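Local coordinates for uncharacterized protein (Xanthomonas campestris pv. campestris, PDB 3HIU) that is of unknown function but belongs to the DUF892 family of ferritin-like four-helix-bundle proteins and binds a sodium ion in the crystal, at residues Q2-L7 and E61-S66. Numbering follows the deposited sequence.
Sequences QSRERL and ELLNGS. With EDO (1,2-ethanediol), chain R.
R4 and L7 pack against L63 at one end of a ferritin-like four-helix bundle, where the first turns of helix 2-28 meet the C-terminal end of helix 36-62. The contact is made by van der Waals packing, with no hydrogen bond between the two segments. L63 is the first residue past its helix to lose helical backbone angles, and N64 follows with a positive phi, a conformation asparagine tolerates better than most residues, so the chain turns away after the helix has ended. L63 is buried, and its two methyl branches have separate tasks. CD1 turns toward helix 2-28 and meets L7 CD1 at 3.5 Å, a tight methyl contact between side chains set at about a right angle. V8, next after L7, and L11, a turn beyond L7, and E123 in the loop before helix 124-159 also touch L63, so a branched aliphatic chain fits here. CD2 lies 3.2 Å from R4 NE.

R4 suits this partly exposed position because its long methylene chain can cover a leucine while its charged end stays near the surface. With CG anti to the backbone N (chi1 164°) the chain reaches across to L63, and the bend at chi3 (-64°) brings one face of the guanidinium alongside the leucine's CA and CB, which lie off-centre, toward the edge of the group. R4 CD also comes within 3.2 Å of L63 O. A long, weak ion pair links R4 NH2 to E123. R6, buried at the interface with the second subunit, forms salt bridges to E159 and D91 of that subunit, and an ethanediol donates a hydrogen bond to E5 O. At the edge of the R4 guanidinium, NH1 stands 3.3 Å from N64 ND2, two donors that merely touch, with the amide plane turned 71° from the guanidinium.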
ATOM      1  N   GLN B   2     -24.509   5.753 -16.218  1.00 64.57           N
ATOM      2  CA  GLN B   2     -23.552   6.146 -15.184  1.00 62.57           C
ATOM      3  C   GLN B   2     -22.807   4.923 -14.656  1.00 53.63           C
ATOM      4  O   GLN B   2     -21.674   5.021 -14.185  1.00 50.85           O
ATOM      5  CB  GLN B   2     -24.260   6.869 -14.031  1.00 67.70           C
ATOM      6  CG  GLN B   2     -23.313   7.396 -12.952  1.00 70.11           C
ATOM      7  CD  GLN B   2     -22.259   8.341 -13.510  1.00 71.42           C
ATOM      8  OE1 GLN B   2     -21.069   8.030 -13.510  1.00 70.79           O
ATOM      9  NE2 GLN B   2     -22.697   9.495 -14.001  1.00 72.58           N
ATOM     10  N   SER B   3     -23.468   3.774 -14.733  1.00 50.91           N
ATOM     11  CA  SER B   3     -22.861   2.503 -14.382  1.00 46.28           C
ATOM     12  C   SER B   3     -21.674   2.210 -15.294  1.00 43.50           C
ATOM     13  O   SER B   3     -20.576   1.948 -14.815  1.00 49.79           O
ATOM     14  CB  SER B   3     -23.888   1.374 -14.464  1.00 44.61           C
ATOM     15  OG  SER B   3     -24.426   1.267 -15.767  1.00 50.12           O
ATOM     16  N   ARG B   4     -21.887   2.259 -16.605  1.00 36.56           N
ATOM     17  CA  ARG B   4     -20.795   1.989 -17.530  1.00 36.82           C
ATOM     18  C   ARG B   4     -19.674   2.981 -17.350  1.00 38.02           C
ATOM     19  O   ARG B   4     -18.504   2.609 -17.348  1.00 44.91           O
ATOM     20  CB  ARG B   4     -21.245   2.047 -18.985  1.00 38.98           C
ATOM     21  CG  ARG B   4     -20.070   2.152 -19.948  1.00 33.30           C
ATOM     22  CD  ARG B   4     -20.477   1.916 -21.391  1.00 41.97           C
ATOM     23  NE  ARG B   4     -20.982   0.564 -21.623  1.00 45.24           N
ATOM     24  CZ  ARG B   4     -21.259   0.071 -22.826  1.00 40.21           C
ATOM     25  NH1 ARG B   4     -21.067   0.819 -23.901  1.00 37.52           N
ATOM     26  NH2 ARG B   4     -21.718  -1.167 -22.953  1.00 41.40           N
ATOM     27  N   GLU B   5     -20.031   4.250 -17.212  1.00 34.01           N
ATOM     28  CA  GLU B   5     -19.021   5.300 -17.181  1.00 38.31           C
ATOM     29  C   GLU B   5     -18.329   5.472 -15.823  1.00 30.96           C
ATOM     30  O   GLU B   5     -17.334   6.182 -15.726  1.00 32.06           O
ATOM     31  CB  GLU B   5     -19.587   6.622 -17.722  1.00 53.28           C
ATOM     32  CG  GLU B   5     -19.111   7.004 -19.144  1.00 68.00           C
ATOM     33  CD  GLU B   5     -19.167   5.861 -20.159  1.00 79.00           C
ATOM     34  OE1 GLU B   5     -19.723   6.059 -21.260  1.00 78.95           O
ATOM     35  OE2 GLU B   5     -18.644   4.766 -19.868  1.00 86.34           O
ATOM     36  N   ARG B   6     -18.838   4.819 -14.783  1.00 25.30           N
ATOM     37  CA  ARG B   6     -18.077   4.719 -13.539  1.00 27.66           C
ATOM     38  C   ARG B   6     -17.093   3.553 -13.633  1.00 24.79           C
ATOM     39  O   ARG B   6     -15.949   3.653 -13.200  1.00 27.43           O
ATOM     40  CB  ARG B   6     -18.996   4.529 -12.338  1.00 35.38           C
ATOM     41  CG  ARG B   6     -18.261   4.038 -11.097  1.00 35.99           C
ATOM     42  CD  ARG B   6     -17.219   5.050 -10.665  1.00 37.02           C
ATOM     43  NE  ARG B   6     -17.851   6.322 -10.343  1.00 39.41           N
ATOM     44  CZ  ARG B   6     -17.213   7.485 -10.282  1.00 41.34           C
ATOM     45  NH1 ARG B   6     -17.884   8.589  -9.976  1.00 42.33           N
ATOM     46  NH2 ARG B   6     -15.912   7.545 -10.530  1.00 40.84           N
ATOM     47  N   LEU B   7     -17.558   2.444 -14.197  1.00 29.36           N
ATOM     48  CA  LEU B   7     -16.727   1.281 -14.481  1.00 34.51           C
ATOM     49  C   LEU B   7     -15.561   1.714 -15.375  1.00 39.55           C
ATOM     50  O   LEU B   7     -14.399   1.423 -15.089  1.00 40.63           O
ATOM     51  CB  LEU B   7     -17.571   0.222 -15.203  1.00 34.60           C
ATOM     52  CG  LEU B   7     -17.283  -1.274 -15.061  1.00 32.29           C
ATOM     53  CD1 LEU B   7     -17.787  -2.014 -16.282  1.00 30.46           C
ATOM     54  CD2 LEU B   7     -15.811  -1.536 -14.862  1.00 26.33           C
ATOM     55  N   GLU B  61     -11.824  -0.767 -24.390  1.00 32.01           N
ATOM     56  CA  GLU B  61     -12.246  -0.810 -25.783  1.00 35.65           C
ATOM     57  C   GLU B  61     -13.669  -1.356 -25.908  1.00 38.99           C
ATOM     58  O   GLU B  61     -14.463  -0.862 -26.705  1.00 45.82           O
ATOM     59  CB  GLU B  61     -11.246  -1.618 -26.617  1.00 36.49           C
ATOM     60  CG  GLU B  61      -9.915  -0.894 -26.779  1.00 40.52           C
ATOM     61  CD  GLU B  61      -8.796  -1.769 -27.311  1.00 42.36           C
ATOM     62  OE1 GLU B  61      -8.833  -2.997 -27.096  1.00 49.47           O
ATOM     63  OE2 GLU B  61      -7.868  -1.220 -27.937  1.00 38.65           O
ATOM     64  N   LEU B  62     -13.993  -2.359 -25.102  1.00 39.69           N
ATOM     65  CA  LEU B  62     -15.344  -2.911 -25.067  1.00 43.69           C
ATOM     66  C   LEU B  62     -16.441  -1.892 -24.709  1.00 46.29           C
ATOM     67  O   LEU B  62     -17.490  -1.853 -25.357  1.00 50.67           O
ATOM     68  CB  LEU B  62     -15.418  -4.098 -24.098  1.00 43.66           C
ATOM     69  CG  LEU B  62     -16.836  -4.476 -23.642  1.00 45.34           C
ATOM     70  CD1 LEU B  62     -17.645  -5.047 -24.817  1.00 51.51           C
ATOM     71  CD2 LEU B  62     -16.834  -5.438 -22.450  1.00 38.69           C
ATOM     72  N   LEU B  63     -16.212  -1.087 -23.673  1.00 39.39           N
ATOM     73  CA  LEU B  63     -17.256  -0.203 -23.142  1.00 40.62           C
ATOM     74  C   LEU B  63     -17.172   1.208 -23.729  1.00 46.34           C
ATOM     75  O   LEU B  63     -17.838   2.131 -23.250  1.00 48.53           O
ATOM     76  CB  LEU B  63     -17.173  -0.138 -21.611  1.00 39.47           C
ATOM     77  CG  LEU B  63     -17.401  -1.439 -20.834  1.00 37.73           C
ATOM     78  CD1 LEU B  63     -16.649  -1.427 -19.515  1.00 34.75           C
ATOM     79  CD2 LEU B  63     -18.879  -1.671 -20.609  1.00 39.79           C
ATOM     80  N   ASN B  64     -16.338   1.373 -24.753  1.00 46.03           N
ATOM     81  CA  ASN B  64     -16.207   2.657 -25.446  1.00 48.92           C
ATOM     82  C   ASN B  64     -15.401   3.709 -24.668  1.00 56.08           C
ATOM     83  O   ASN B  64     -15.182   4.818 -25.157  1.00 62.47           O
ATOM     84  CB  ASN B  64     -17.583   3.219 -25.839  1.00 42.98           C
ATOM     85  CG  ASN B  64     -18.368   2.286 -26.755  1.00 47.14           C
ATOM     86  OD1 ASN B  64     -17.806   1.617 -27.629  1.00 45.90           O
ATOM     87  ND2 ASN B  64     -19.684   2.251 -26.565  1.00 55.23           N
ATOM     88  N   GLY B  65     -14.962   3.364 -23.463  1.00 51.72           N
ATOM     89  CA  GLY B  65     -14.104   4.248 -22.701  1.00 50.07           C
ATOM     90  C   GLY B  65     -12.718   4.299 -23.315  1.00 53.10           C
ATOM     91  O   GLY B  65     -12.177   3.283 -23.753  1.00 51.78           O
ATOM     92  N   SER B  66     -12.136   5.489 -23.351  1.00 56.02           N
ATOM     93  CA  SER B  66     -10.833   5.663 -23.979  1.00 59.74           C
ATOM     94  C   SER B  66      -9.684   5.143 -23.113  1.00 59.38           C
ATOM     95  O   SER B  66      -9.865   4.812 -21.937  1.00 59.91           O
ATOM     96  CB  SER B  66     -10.603   7.126 -24.391  1.00 61.22           C
ATOM     97  OG  SER B  66     -10.843   8.027 -23.322  1.00 61.19           O
TER
HETATM   98  C1  EDO R 176     -18.594   9.159 -13.218  1.00 56.91           C
HETATM   99  O1  EDO R 176     -17.436   8.904 -14.019  1.00 50.92           O
HETATM  100  C2  EDO R 176     -18.544  10.586 -12.675  1.00 65.52           C
HETATM  101  O2  EDO R 176     -19.627  10.790 -11.755  1.00 69.88           O